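Local coordinates for protein endoglucanase family 5 (Clostridium acetobutylicum ATCC 824, PDB 6PZ7) that probably hydrolyses internal beta-1,4-glucosidic bonds of cellulose and related plant polysaccharides as a broad-specificity family 5 endoglucanase, at residues F287-A292 against I297-W302; Q10-D15 against R215-L220; G249-I254 against V265-F270; S279-L284 against Y314-R319; A51-V56 against L322-P327. One frame throughout, in Å; residues are numbered along the deposited sequence. Where two conformers were deposited one is given.

Contact 1 (F287-A292 against I297-W302); sequences FYVSDA and ITTVWW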
# COMPACT_ATOMS: atom_id res chain seq x y z
N PHE A 287 -1.90 19.30 5.13
CA PHE A 287 -3.07 19.08 5.97
C PHE A 287 -3.35 17.59 6.11
O PHE A 287 -3.64 17.12 7.22
CB PHE A 287 -4.29 19.80 5.41
CG PHE A 287 -5.48 19.71 6.29
CD1 PHE A 287 -5.63 20.56 7.38
CD2 PHE A 287 -6.45 18.75 6.09
CE1 PHE A 287 -6.72 20.45 8.21
CE2 PHE A 287 -7.55 18.65 6.94
CZ PHE A 287 -7.67 19.49 7.99
N TYR A 288 -3.24 16.83 5.03
CA TYR A 288 -3.54 15.40 5.06
C TYR A 288 -2.62 14.70 6.05
O TYR A 288 -3.08 13.98 6.94
CB TYR A 288 -3.40 14.86 3.64
CG TYR A 288 -3.98 13.50 3.33
CD1 TYR A 288 -4.72 13.32 2.17
CD2 TYR A 288 -3.75 12.40 4.13
CE1 TYR A 288 -5.24 12.05 1.81
CE2 TYR A 288 -4.27 11.12 3.80
CZ TYR A 288 -5.01 10.97 2.66
OH TYR A 288 -5.47 9.69 2.37
N VAL A 289 -1.31 14.89 5.91
CA VAL A 289 -0.36 14.18 6.76
C VAL A 289 -0.52 14.63 8.21
O VAL A 289 -0.50 13.79 9.13
CB VAL A 289 1.08 14.33 6.23
CG1 VAL A 289 2.08 13.76 7.22
CG2 VAL A 289 1.22 13.73 4.86
N SER A 290 -0.67 15.94 8.46
CA SER A 290 -0.74 16.40 9.85
C SER A 290 -2.04 15.97 10.51
O SER A 290 -2.03 15.54 11.67
CB SER A 290 -0.55 17.91 9.92
OG SER A 290 -1.57 18.60 9.24
N ASP A 291 -3.15 16.06 9.81
CA ASP A 291 -4.43 15.64 10.40
C ASP A 291 -4.46 14.12 10.59
O ASP A 291 -4.93 13.62 11.63
CB ASP A 291 -5.58 16.10 9.52
CG ASP A 291 -6.91 16.11 10.23
OD1 ASP A 291 -6.94 16.12 11.48
OD2 ASP A 291 -7.94 16.10 9.55
N ALA A 292 -3.95 13.37 9.62
CA ALA A 292 -3.86 11.92 9.80
C ALA A 292 -3.03 11.57 11.03
O ALA A 292 -3.45 10.73 11.83
CB ALA A 292 -3.29 11.28 8.53
N ILE A 297 -2.80 7.96 12.31
CA ILE A 297 -2.74 7.30 11.01
C ILE A 297 -1.49 7.72 10.26
O ILE A 297 -1.21 8.92 10.11
CB ILE A 297 -3.99 7.64 10.17
CG1 ILE A 297 -5.29 7.22 10.88
CG2 ILE A 297 -3.89 7.01 8.80
CD1 ILE A 297 -6.52 7.90 10.34
N THR A 298 -0.71 6.75 9.80
CA THR A 298 0.46 6.96 8.95
C THR A 298 0.07 6.84 7.49
O THR A 298 -0.73 5.96 7.13
CB THR A 298 1.56 5.98 9.33
OG1 THR A 298 2.04 6.41 10.61
CG2 THR A 298 2.69 5.95 8.36
N THR A 299 0.68 7.66 6.64
CA THR A 299 0.36 7.75 5.22
C THR A 299 1.59 7.42 4.39
O THR A 299 2.73 7.59 4.84
CB THR A 299 -0.11 9.19 4.86
OG1 THR A 299 0.97 10.13 4.91
CG2 THR A 299 -1.27 9.64 5.75
N VAL A 300 1.35 6.97 3.16
CA VAL A 300 2.40 6.53 2.23
C VAL A 300 2.07 7.08 0.84
O VAL A 300 1.05 6.72 0.25
CB VAL A 300 2.52 5.01 2.19
CG1 VAL A 300 3.73 4.58 1.36
CG2 VAL A 300 2.60 4.40 3.59
N TRP A 301 2.90 8.00 0.34
CA TRP A 301 2.68 8.65 -0.95
C TRP A 301 2.85 7.69 -2.11
O TRP A 301 3.83 6.92 -2.13
CB TRP A 301 3.68 9.81 -1.11
CG TRP A 301 3.49 10.59 -2.39
CD1 TRP A 301 4.02 10.31 -3.59
CD2 TRP A 301 2.68 11.75 -2.56
NE1 TRP A 301 3.58 11.21 -4.53
CE2 TRP A 301 2.77 12.12 -3.91
CE3 TRP A 301 1.90 12.55 -1.71
CZ2 TRP A 301 2.13 13.24 -4.42
CZ3 TRP A 301 1.28 13.67 -2.21
CH2 TRP A 301 1.39 13.98 -3.55
N TRP A 302 1.94 7.70 -3.07
CA TRP A 302 2.07 6.91 -4.29
C TRP A 302 2.94 7.65 -5.32
O TRP A 302 2.55 8.68 -5.84
CB TRP A 302 0.70 6.61 -4.90
CG TRP A 302 0.81 5.77 -6.15
CD1 TRP A 302 0.65 6.21 -7.44
CD2 TRP A 302 1.19 4.40 -6.22
NE1 TRP A 302 0.90 5.17 -8.31
CE2 TRP A 302 1.23 4.05 -7.59
CE3 TRP A 302 1.50 3.43 -5.28
CZ2 TRP A 302 1.55 2.76 -8.03
CZ3 TRP A 302 1.82 2.14 -5.71
CH2 TRP A 302 1.83 1.83 -7.08
O HOH W 1 0.39 11.04 9.09
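A chi1 of 71° at Thr-299 sets its two branches apart: the hydroxyl sits between the backbone N and the carbonyl carbon, while the methyl, anti to the carbonyl carbon, is left to meet Ala-292 and Tyr-288. Thr-299 CG2 lies 3.8 Å from Ala-292 CB and 3.9 Å from Tyr-288 CE2, the methyl approaching the tyrosine ring at a slant. The hydroxyl faces the residue next to Tyr-288, Thr-299 OG1 resting 3.6 Å from Val-289 CG2. One side chain thus touches three helical residues, two with its methyl and one with its hydroxyl. Tyr-288 is steadied at its far end by a hydrogen bond from OH to Met-222 O, and its ring also meets that of Phe-270.

Two residues before the threonine, the backbones themselves engage. Ile-297 N donates to Ala-292 O over 2.9 Å with an N-H...O angle of 164°, a fairly straight bond that nevertheless reaches the oxygen from above the carbonyl plane. A water bridges the two segments, donating 2.9 Å to Val-289 O and 2.8 Å to Ile-297 O. The return from helix to strand is therefore fastened both directly and through solvent.

With the axes of helix 287-292 and strand 298-302 roughly antiparallel, at 154°, this is the second half of a beta-alpha-beta crossover: strand 265-270, helix 278-294 and strand 298-303, the last strand of the TIM barrel.

Contact 2 (Q10-D15 against R215-L220); sequences QQIVND and RVIVSL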
# COMPACT_ATOMS: atom_id res chain seq x y z
N GLN A 10 0.03 -0.14 17.16
CA GLN A 10 -0.05 1.32 17.05
C GLN A 10 1.33 1.95 17.19
O GLN A 10 1.65 2.93 16.52
CB GLN A 10 -1.04 1.90 18.08
CG GLN A 10 -1.24 3.42 17.97
CD GLN A 10 -1.86 3.85 16.64
OE1 GLN A 10 -2.94 3.36 16.27
NE2 GLN A 10 -1.21 4.77 15.95
N GLN A 11 2.17 1.40 18.07
CA GLN A 11 3.55 1.88 18.17
C GLN A 11 4.31 1.69 16.86
O GLN A 11 5.06 2.58 16.43
CB GLN A 11 4.27 1.18 19.32
CG GLN A 11 3.80 1.69 20.69
CD GLN A 11 4.42 0.89 21.82
OE1 GLN A 11 4.55 -0.35 21.74
NE2 GLN A 11 4.77 1.54 22.89
N ILE A 12 4.07 0.56 16.18
CA ILE A 12 4.68 0.33 14.87
C ILE A 12 4.21 1.38 13.88
O ILE A 12 5.01 1.98 13.14
CB ILE A 12 4.36 -1.10 14.37
CG1 ILE A 12 5.10 -2.16 15.18
CG2 ILE A 12 4.69 -1.26 12.89
CD1 ILE A 12 6.60 -2.26 14.92
N VAL A 13 2.89 1.59 13.79
CA VAL A 13 2.35 2.58 12.85
C VAL A 13 2.96 3.96 13.11
O VAL A 13 3.35 4.67 12.19
CB VAL A 13 0.82 2.59 12.92
CG1 VAL A 13 0.22 3.76 12.17
CG2 VAL A 13 0.28 1.29 12.32
N ASN A 14 3.06 4.36 14.38
CA ASN A 14 3.64 5.66 14.67
C ASN A 14 5.10 5.70 14.26
O ASN A 14 5.58 6.71 13.72
CB ASN A 14 3.50 5.94 16.17
CG ASN A 14 2.08 6.20 16.59
OD1 ASN A 14 1.22 6.45 15.75
ND2 ASN A 14 1.82 6.12 17.88
N ASP A 15 5.84 4.63 14.49
CA ASP A 15 7.26 4.59 14.17
C ASP A 15 7.48 4.65 12.65
O ASP A 15 8.50 5.18 12.19
CB ASP A 15 7.87 3.32 14.77
CG ASP A 15 9.37 3.41 14.96
OD1 ASP A 15 9.85 4.49 15.40
OD2 ASP A 15 10.09 2.41 14.77
N ARG A 215 -1.46 -8.10 15.95
CA ARG A 215 -0.39 -7.58 15.12
C ARG A 215 -0.82 -7.31 13.69
O ARG A 215 0.02 -7.20 12.79
CB ARG A 215 0.82 -8.51 15.20
CG ARG A 215 1.46 -8.50 16.58
CD ARG A 215 2.85 -9.07 16.55
NE ARG A 215 3.49 -9.08 17.87
CZ ARG A 215 3.36 -10.06 18.74
NH1 ARG A 215 2.61 -11.12 18.46
NH2 ARG A 215 4.00 -9.98 19.90
N VAL A 216 -2.13 -7.22 13.45
CA VAL A 216 -2.68 -6.86 12.16
C VAL A 216 -3.10 -5.40 12.13
O VAL A 216 -3.72 -4.90 13.08
CB VAL A 216 -3.84 -7.80 11.76
CG1 VAL A 216 -4.61 -7.25 10.53
CG2 VAL A 216 -3.31 -9.19 11.45
N ILE A 217 -2.71 -4.71 11.06
CA ILE A 217 -2.99 -3.31 10.80
C ILE A 217 -3.92 -3.24 9.59
O ILE A 217 -3.73 -4.00 8.63
CB ILE A 217 -1.65 -2.62 10.49
CG1 ILE A 217 -0.72 -2.63 11.69
CG2 ILE A 217 -1.86 -1.19 9.96
CD1 ILE A 217 0.77 -2.46 11.36
N VAL A 218 -4.86 -2.31 9.58
CA VAL A 218 -5.74 -2.13 8.43
C VAL A 218 -5.05 -1.29 7.37
O VAL A 218 -4.48 -0.23 7.69
CB VAL A 218 -7.08 -1.50 8.87
CG1 VAL A 218 -7.96 -1.18 7.67
CG2 VAL A 218 -7.81 -2.43 9.81
N SER A 219 -5.15 -1.72 6.11
CA SER A 219 -4.68 -0.97 4.96
C SER A 219 -5.83 -0.33 4.19
O SER A 219 -6.75 -1.02 3.75
CB SER A 219 -3.96 -1.94 4.02
OG SER A 219 -3.60 -1.25 2.82
N LEU A 220 -5.75 0.99 4.01
CA LEU A 220 -6.72 1.76 3.24
C LEU A 220 -5.99 2.63 2.24
O LEU A 220 -4.85 3.06 2.50
CB LEU A 220 -7.60 2.65 4.15
CG LEU A 220 -8.36 1.92 5.25
CD1 LEU A 220 -8.99 2.94 6.19
CD2 LEU A 220 -9.40 0.98 4.68
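Apolar packing carries this contact, with Ile-217 of the strand as the shared partner of two helical residues and Val-13 as the closer of them. The CG2 methyl of Val-13 settles against the Ile-217 side chain, 3.9 Å from Ile-217 CD1 and 4.0 Å from Ile-217 CG2, so that a single methyl touches both ends of the branched isoleucine. The two side chains lie alongside one another and point opposite ways. Placing Ile-217 CG1 anti to the carbonyl carbon, the chi1 of -65° extends CD1 toward the helix. Ile-217 CD1 also passes Ile-12 CG2, more loosely, at 4.4 Å. Val-266 touches both Val-13 and Ile-217, and Met-191 packs on Ile-217, which continues the apolar patch over the adjoining strands.

Polar interactions here hold the helix rather than join the two segments. Gln-10 NE2 donates to Asn-14 OD1 one turn later, at 3.0 Å and with an N-H...O angle of 141°. The acceptor lies in the amide plane of Gln-10, whereas the donor stands above the plane of the asparagine carbonyl. Gln-10 NE2 also bonds Gly-296 O, and Val-13 O accepts from Thr-298 OG1, so the helix is tied to the last strand as well.

Helix 9-16 thus packs across the N-terminal ends of strands 216-221, 265-270 and 298-303, covering that end of the TIM barrel.

Contact 3 (G249-I254 against V265-F270); sequences GQLNAI and VVIGQF. Unlike the reference sequence in segment 265-270: Gln-269 (reference Glu).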
# COMPACT_ATOMS: atom_id res chain seq x y z
N GLY A 249 -13.27 15.23 7.69
CA GLY A 249 -14.39 14.31 7.85
C GLY A 249 -14.03 12.89 7.42
O GLY A 249 -14.41 11.91 8.08
N GLN A 250 -13.31 12.75 6.30
CA GLN A 250 -12.94 11.42 5.83
C GLN A 250 -11.96 10.77 6.79
O GLN A 250 -12.10 9.58 7.13
CB GLN A 250 -12.34 11.54 4.43
CG GLN A 250 -13.34 11.92 3.34
CD GLN A 250 -12.66 12.35 2.09
OE1 GLN A 250 -11.67 13.08 2.11
NE2 GLN A 250 -13.17 11.90 0.97
N LEU A 251 -10.97 11.51 7.27
CA LEU A 251 -10.01 10.97 8.22
C LEU A 251 -10.67 10.64 9.55
O LEU A 251 -10.36 9.63 10.17
CB LEU A 251 -8.81 11.91 8.37
CG LEU A 251 -7.94 12.07 7.13
CD1 LEU A 251 -7.00 13.24 7.32
CD2 LEU A 251 -7.15 10.80 6.88
N ASN A 252 -11.63 11.47 9.97
CA ASN A 252 -12.33 11.20 11.22
C ASN A 252 -13.17 9.94 11.14
O ASN A 252 -13.32 9.22 12.14
CB ASN A 252 -13.16 12.42 11.61
CG ASN A 252 -13.39 12.49 13.08
OD1 ASN A 252 -12.51 12.17 13.87
ND2 ASN A 252 -14.60 12.89 13.47
N ALA A 253 -13.75 9.64 9.97
CA ALA A 253 -14.49 8.39 9.83
C ALA A 253 -13.58 7.19 10.04
O ALA A 253 -13.98 6.20 10.67
CB ALA A 253 -15.17 8.31 8.48
N ILE A 254 -12.36 7.23 9.51
CA ILE A 254 -11.39 6.16 9.69
C ILE A 254 -10.97 6.07 11.15
O ILE A 254 -10.92 4.97 11.73
CB ILE A 254 -10.18 6.39 8.78
CG1 ILE A 254 -10.57 6.37 7.30
CG2 ILE A 254 -9.10 5.37 9.08
CD1 ILE A 254 -9.49 6.91 6.34
N VAL A 265 -4.31 1.78 11.63
CA VAL A 265 -4.53 1.96 10.21
C VAL A 265 -3.31 2.62 9.58
O VAL A 265 -2.78 3.60 10.11
CB VAL A 265 -5.76 2.88 9.96
CG1 VAL A 265 -5.93 3.18 8.46
CG2 VAL A 265 -7.02 2.26 10.53
N VAL A 266 -2.91 2.11 8.41
CA VAL A 266 -1.99 2.79 7.51
C VAL A 266 -2.74 3.09 6.22
O VAL A 266 -3.32 2.19 5.60
CB VAL A 266 -0.74 1.91 7.23
CG1 VAL A 266 0.10 2.46 6.09
CG2 VAL A 266 0.09 1.77 8.51
N ILE A 267 -2.68 4.35 5.79
CA ILE A 267 -3.14 4.75 4.46
C ILE A 267 -1.95 4.50 3.53
O ILE A 267 -1.03 5.31 3.40
CB ILE A 267 -3.66 6.18 4.43
CG1 ILE A 267 -4.94 6.27 5.28
CG2 ILE A 267 -3.90 6.61 3.00
CD1 ILE A 267 -5.48 7.69 5.47
N GLY A 268 -1.94 3.32 2.89
CA GLY A 268 -0.79 2.87 2.14
C GLY A 268 -0.64 3.47 0.78
O GLY A 268 0.43 3.29 0.16
N GLN A 269 -1.64 4.20 0.29
CA GLN A 269 -1.54 5.03 -0.91
C GLN A 269 -2.38 6.27 -0.71
O GLN A 269 -3.58 6.19 -0.41
CB GLN A 269 -2.03 4.34 -2.17
CG GLN A 269 -1.26 3.05 -2.52
CD GLN A 269 -1.66 2.38 -3.82
OE1 GLN A 269 -1.30 1.20 -4.03
NE2 GLN A 269 -2.42 3.02 -4.62
N PHE A 270 -1.77 7.43 -0.98
CA PHE A 270 -2.46 8.70 -1.21
C PHE A 270 -1.58 9.49 -2.15
O PHE A 270 -0.44 9.13 -2.41
CB PHE A 270 -2.78 9.45 0.07
CG PHE A 270 -1.63 10.26 0.67
CD1 PHE A 270 -0.45 9.69 1.08
CD2 PHE A 270 -1.78 11.64 0.84
CE1 PHE A 270 0.58 10.43 1.61
CE2 PHE A 270 -0.75 12.39 1.39
CZ PHE A 270 0.42 11.78 1.78
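Ile-254 sends two branches to two strand residues. Its CG2 methyl sits over the fork of Val-265, 3.9 Å from Val-265 CG1 and 4.0 Å from Val-265 CG2, the two side chains meeting almost at right angles. The other branch ends at CD1, which comes within 4.2 Å of Ile-267 CD1. That terminal methyl is shared: Leu-251 CD2, one turn back along the helix, approaches Ile-267 CD1 from another direction and to 3.8 Å. Ile-267 reaches between them because its chi1 of -66° turns CG1 away from the carbonyl carbon and toward the helix.

Outside these four residues, the neighbours are equally apolar for the most part. Leu-220, on the adjacent strand, touches both Ile-254 and Val-265, while Tyr-288 of helix 278-294 lies against Ile-267. Further out, the backbone of Val-266 is bonded to the adjoining strand, which fixes the level at which Val-265 and Ile-267 face outward. Farther along, Gln-269, a glutamate in the reference sequence, is hydrogen-bonded to Arg-57; the seventh strand of family 5 barrels carries the nucleophilic glutamate, and Gln-269 probably marks that position.

Methyl groups do all the touching, and no hydrogen bond crosses from helix to strand. Helix and barrel wall are therefore joined here by shape and hydrophobic burial, a fit without directional bonds to dictate it.

Contact 4 (S279-L284 against Y314-R319); sequences SSRASL and YGILDR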
# COMPACT_ATOMS: atom_id res chain seq x y z
N SER A 279 1.74 24.29 -5.35
CA SER A 279 1.33 24.93 -4.10
C SER A 279 0.07 24.28 -3.54
O SER A 279 -0.03 24.03 -2.33
CB SER A 279 1.09 26.41 -4.36
OG SER A 279 2.25 27.02 -4.87
N SER A 280 -0.92 24.07 -4.39
CA SER A 280 -2.14 23.39 -3.93
C SER A 280 -1.85 21.97 -3.47
O SER A 280 -2.43 21.50 -2.49
CB SER A 280 -3.18 23.36 -5.05
OG SER A 280 -3.83 24.63 -5.21
N ARG A 281 -1.04 21.26 -4.24
CA ARG A 281 -0.71 19.89 -3.86
C ARG A 281 -0.00 19.85 -2.52
O ARG A 281 -0.27 18.95 -1.71
CB ARG A 281 0.19 19.26 -4.94
CG ARG A 281 -0.48 19.09 -6.31
CD ARG A 281 0.50 18.65 -7.38
NE ARG A 281 0.91 17.26 -7.19
CZ ARG A 281 1.97 16.70 -7.77
NH1 ARG A 281 2.81 17.44 -8.48
NH2 ARG A 281 2.20 15.40 -7.61
N ALA A 282 0.89 20.81 -2.26
CA ALA A 282 1.58 20.90 -0.97
C ALA A 282 0.63 21.28 0.15
O ALA A 282 0.73 20.75 1.25
CB ALA A 282 2.75 21.89 -1.08
N SER A 283 -0.29 22.20 -0.11
CA SER A 283 -1.29 22.54 0.92
C SER A 283 -2.12 21.32 1.31
O SER A 283 -2.33 21.04 2.49
CB SER A 283 -2.21 23.64 0.41
OG SER A 283 -1.54 24.89 0.26
N LEU A 284 -2.51 20.53 0.32
CA LEU A 284 -3.26 19.30 0.58
C LEU A 284 -2.42 18.33 1.39
O LEU A 284 -2.87 17.78 2.39
CB LEU A 284 -3.73 18.66 -0.73
CG LEU A 284 -4.26 17.22 -0.61
CD1 LEU A 284 -5.47 17.14 0.32
CD2 LEU A 284 -4.63 16.71 -2.00
N TYR A 314 1.89 10.96 -10.75
CA TYR A 314 2.03 11.04 -9.30
C TYR A 314 3.48 11.13 -8.83
O TYR A 314 3.72 11.29 -7.61
CB TYR A 314 1.39 9.78 -8.65
CG TYR A 314 -0.11 9.71 -8.75
CD1 TYR A 314 -0.90 10.39 -7.85
CD2 TYR A 314 -0.73 8.92 -9.70
CE1 TYR A 314 -2.27 10.33 -7.92
CE2 TYR A 314 -2.12 8.82 -9.76
CZ TYR A 314 -2.86 9.55 -8.87
OH TYR A 314 -4.26 9.51 -8.88
N GLY A 315 4.45 11.01 -9.73
CA GLY A 315 5.84 10.97 -9.31
C GLY A 315 6.32 12.28 -8.75
O GLY A 315 6.03 13.35 -9.29
N ILE A 316 7.13 12.21 -7.71
CA ILE A 316 7.74 13.38 -7.11
C ILE A 316 9.26 13.31 -7.08
O ILE A 316 9.91 14.37 -6.95
CB ILE A 316 7.14 13.71 -5.70
CG1 ILE A 316 7.34 12.56 -4.74
CG2 ILE A 316 5.65 14.04 -5.86
CD1 ILE A 316 6.83 12.82 -3.30
N LEU A 317 9.85 12.12 -7.22
CA LEU A 317 11.29 11.92 -7.39
C LEU A 317 11.57 11.62 -8.86
O LEU A 317 10.89 10.77 -9.46
CB LEU A 317 11.75 10.74 -6.54
CG LEU A 317 13.23 10.35 -6.66
CD1 LEU A 317 14.13 11.44 -6.17
CD2 LEU A 317 13.50 9.07 -5.90
N ASP A 318 12.55 12.29 -9.45
CA ASP A 318 13.08 11.88 -10.75
C ASP A 318 14.17 10.87 -10.42
O ASP A 318 15.25 11.23 -9.93
CB ASP A 318 13.61 13.08 -11.53
CG ASP A 318 14.20 12.68 -12.88
OD1 ASP A 318 14.65 11.53 -13.08
OD2 ASP A 318 14.31 13.59 -13.76
N ARG A 319 13.87 9.58 -10.67
CA ARG A 319 14.78 8.52 -10.28
C ARG A 319 16.02 8.49 -11.16
O ARG A 319 17.07 7.99 -10.72
CB ARG A 319 14.09 7.18 -10.40
CG ARG A 319 12.88 7.06 -9.50
CD ARG A 319 12.22 5.72 -9.63
NE ARG A 319 10.87 5.73 -9.09
CZ ARG A 319 10.05 4.70 -9.15
NH1 ARG A 319 10.47 3.54 -9.62
NH2 ARG A 319 8.80 4.84 -8.74
O HOH W 2 3.68 14.57 -9.93
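Arg-281 NH2 is gripped from two quarters: a water accepts from it at 2.9 Å, and Ser-272 O takes a second hydrogen bond. The water carries the link onward by donating to Gly-315 O over 2.7 Å, so the helix reaches the loop through solvent instead of by a direct bond. Tyr-314 O lies near the plane of the guanidinium and at its edge, yet its 4.4 Å from Arg-281 NH2 is too long for a hydrogen bond; that carbonyl accepts from Trp-301 NE1.

The rest of the contact is van der Waals. Ile-316 CG2 comes up to Arg-281 NH2 at 4.1 Å, meeting the guanidinium at a slant. On the arginine side, chi1 carries CG away from the carbonyl carbon, chi2 extends the chain, and a bend at chi3 of 72° turns the head group toward the loop. Ile-316 adopts a chi1 of 60°, with CG1 wedged between the backbone N and the carbonyl carbon, which leaves CG2 as the branch that meets the arginine.

The Arg-281 side chain also makes a cation-pi contact with Phe-326 and packs on Leu-329, a residue of helix 327-334 that Ile-316 touches too. Asp-303 OD2 accepts from the backbone N of both Ile-316 and Leu-317, which pins the loop from the strand side.

A buried cation thus finds a carbonyl oxygen, a water and an aromatic ring; together these would probably offset the cost of desolvating it, and its head group links the barrel helix to the loop that follows the last barrel strand.

Contact 5 (A51-V56 against L322-P327); sequences AGFNTV and LTWVFP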
# COMPACT_ATOMS: atom_id res chain seq x y z
N ALA A 51 15.51 12.32 2.62
CA ALA A 51 14.43 13.31 2.67
C ALA A 51 13.66 13.25 3.98
O ALA A 51 12.99 14.23 4.33
CB ALA A 51 13.47 13.12 1.49
N GLY A 52 13.71 12.15 4.71
CA GLY A 52 13.04 12.03 5.99
C GLY A 52 11.89 11.03 6.03
O GLY A 52 11.20 10.96 7.05
N PHE A 53 11.64 10.30 4.96
CA PHE A 53 10.70 9.20 5.04
C PHE A 53 11.26 8.13 5.96
O PHE A 53 12.48 7.97 6.05
CB PHE A 53 10.48 8.61 3.65
CG PHE A 53 9.73 9.51 2.71
CD1 PHE A 53 10.43 10.32 1.82
CD2 PHE A 53 8.35 9.56 2.71
CE1 PHE A 53 9.77 11.11 0.93
CE2 PHE A 53 7.65 10.37 1.83
CZ PHE A 53 8.37 11.15 0.93
N ASN A 54 10.38 7.37 6.63
CA ASN A 54 10.82 6.22 7.41
C ASN A 54 10.23 4.90 6.96
O ASN A 54 10.50 3.87 7.61
CB ASN A 54 10.63 6.39 8.93
CG ASN A 54 11.57 5.52 9.74
OD1 ASN A 54 12.74 5.40 9.40
ND2 ASN A 54 11.07 4.93 10.81
N THR A 55 9.49 4.88 5.86
CA THR A 55 8.88 3.67 5.29
C THR A 55 8.95 3.74 3.78
O THR A 55 8.69 4.81 3.18
CB THR A 55 7.39 3.59 5.70
OG1 THR A 55 7.28 3.48 7.10
CG2 THR A 55 6.69 2.40 5.08
N VAL A 56 9.27 2.61 3.15
CA VAL A 56 9.07 2.42 1.72
C VAL A 56 8.12 1.25 1.53
O VAL A 56 8.36 0.16 2.05
CB VAL A 56 10.41 2.18 0.99
CG1 VAL A 56 10.15 1.86 -0.46
CG2 VAL A 56 11.28 3.42 1.13
N LEU A 322 18.13 11.49 -9.84
CA LEU A 322 18.14 11.57 -8.40
C LEU A 322 17.77 12.97 -7.89
O LEU A 322 18.45 13.52 -7.02
CB LEU A 322 19.47 11.10 -7.82
CG LEU A 322 19.84 9.64 -8.14
CD1 LEU A 322 21.24 9.31 -7.63
CD2 LEU A 322 18.83 8.65 -7.56
N THR A 323 16.69 13.55 -8.44
CA THR A 323 16.28 14.92 -8.14
C THR A 323 14.83 14.94 -7.68
O THR A 323 13.96 14.40 -8.36
CB THR A 323 16.42 15.79 -9.40
OG1 THR A 323 17.77 15.83 -9.86
CG2 THR A 323 15.90 17.22 -9.17
N TRP A 324 14.54 15.61 -6.56
CA TRP A 324 13.14 15.87 -6.20
C TRP A 324 12.58 16.93 -7.13
O TRP A 324 13.08 18.05 -7.19
CB TRP A 324 13.03 16.33 -4.75
CG TRP A 324 13.41 15.25 -3.76
CD1 TRP A 324 14.54 15.22 -3.00
CD2 TRP A 324 12.68 14.07 -3.45
NE1 TRP A 324 14.55 14.08 -2.22
CE2 TRP A 324 13.41 13.36 -2.49
CE3 TRP A 324 11.46 13.54 -3.90
CZ2 TRP A 324 12.97 12.14 -1.96
CZ3 TRP A 324 11.02 12.35 -3.37
CH2 TRP A 324 11.78 11.65 -2.41
N VAL A 325 11.51 16.60 -7.84
CA VAL A 325 10.92 17.46 -8.87
C VAL A 325 10.08 18.56 -8.24
O VAL A 325 9.99 19.65 -8.80
CB VAL A 325 10.06 16.60 -9.84
CG1 VAL A 325 9.37 17.51 -10.87
CG2 VAL A 325 10.91 15.52 -10.54
N PHE A 326 9.43 18.26 -7.12
CA PHE A 326 8.47 19.14 -6.46
C PHE A 326 8.96 19.34 -5.03
O PHE A 326 8.49 18.67 -4.10
CB PHE A 326 7.05 18.57 -6.52
CG PHE A 326 6.57 18.33 -7.92
CD1 PHE A 326 6.22 19.37 -8.75
CD2 PHE A 326 6.52 17.05 -8.40
CE1 PHE A 326 5.82 19.09 -10.07
CE2 PHE A 326 6.11 16.81 -9.69
CZ PHE A 326 5.76 17.80 -10.50
N PRO A 327 9.95 20.20 -4.82
CA PRO A 327 10.62 20.26 -3.51
C PRO A 327 9.74 20.78 -2.40
O PRO A 327 9.90 20.35 -1.25
CB PRO A 327 11.84 21.17 -3.77
CG PRO A 327 11.44 22.00 -4.98
CD PRO A 327 10.61 21.06 -5.82
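A lone alanine methyl pressed against an indole is the striking feature: Ala-51 CB stands 3.6 Å from Trp-324 CZ2 and 4.0 Å from Trp-324 NE1, at a slant to the ring. Gly-52, next in the chain, has a phi of 113° and forms a Schellman motif, the turn that closes the preceding helix. After that turn the chain leaves the helix, and Phe-53 meets the same indole. Phe-53 CE1 lies 3.9 Å from Trp-324 CH2, approaching the indole obliquely, and the two side chains slide past each other pointing opposite ways.

Trp-324 reaches across because its chi1 of -67° sets CG anti to the carbonyl carbon. It stands on one strand of a short hairpin, 317-318 with 323-324, in which Leu-322 and Thr-323 both face Asp-318 as a G1 beta bulge. Ile-48 touches both aromatic residues, and Ile-333 and Val-334 pack on Phe-53.

The hairpin leads through Phe-326, the N-cap residue, into helix 327-334. Hairpin and helix together pack on the outside of the TIM barrel, against the end of helix 42-51 and the turn that leads from it into strand 55-58.

How the contacts relate
Contacts 1, 2 and 3 are buried where helices meet the barrel strands, the centre of each about 12 to 13 Å from the centre of the chain; contacts 4 and 5 sit farther out, and only contact 5 is partly buried. Contacts 1 and 4 share helix 278-294, while contacts 4 and 5 share the small hairpin that follows the last strand. Chemistry varies with place. Contacts 2 and 3 rest on methyl groups alone, contact 1 adds backbone and water bonds at a chain return, contact 4 depends on an arginine and a water, and contact 5 turns to aromatic rings. Asn-54 bonding Asp-15 O links contacts 5 and 2.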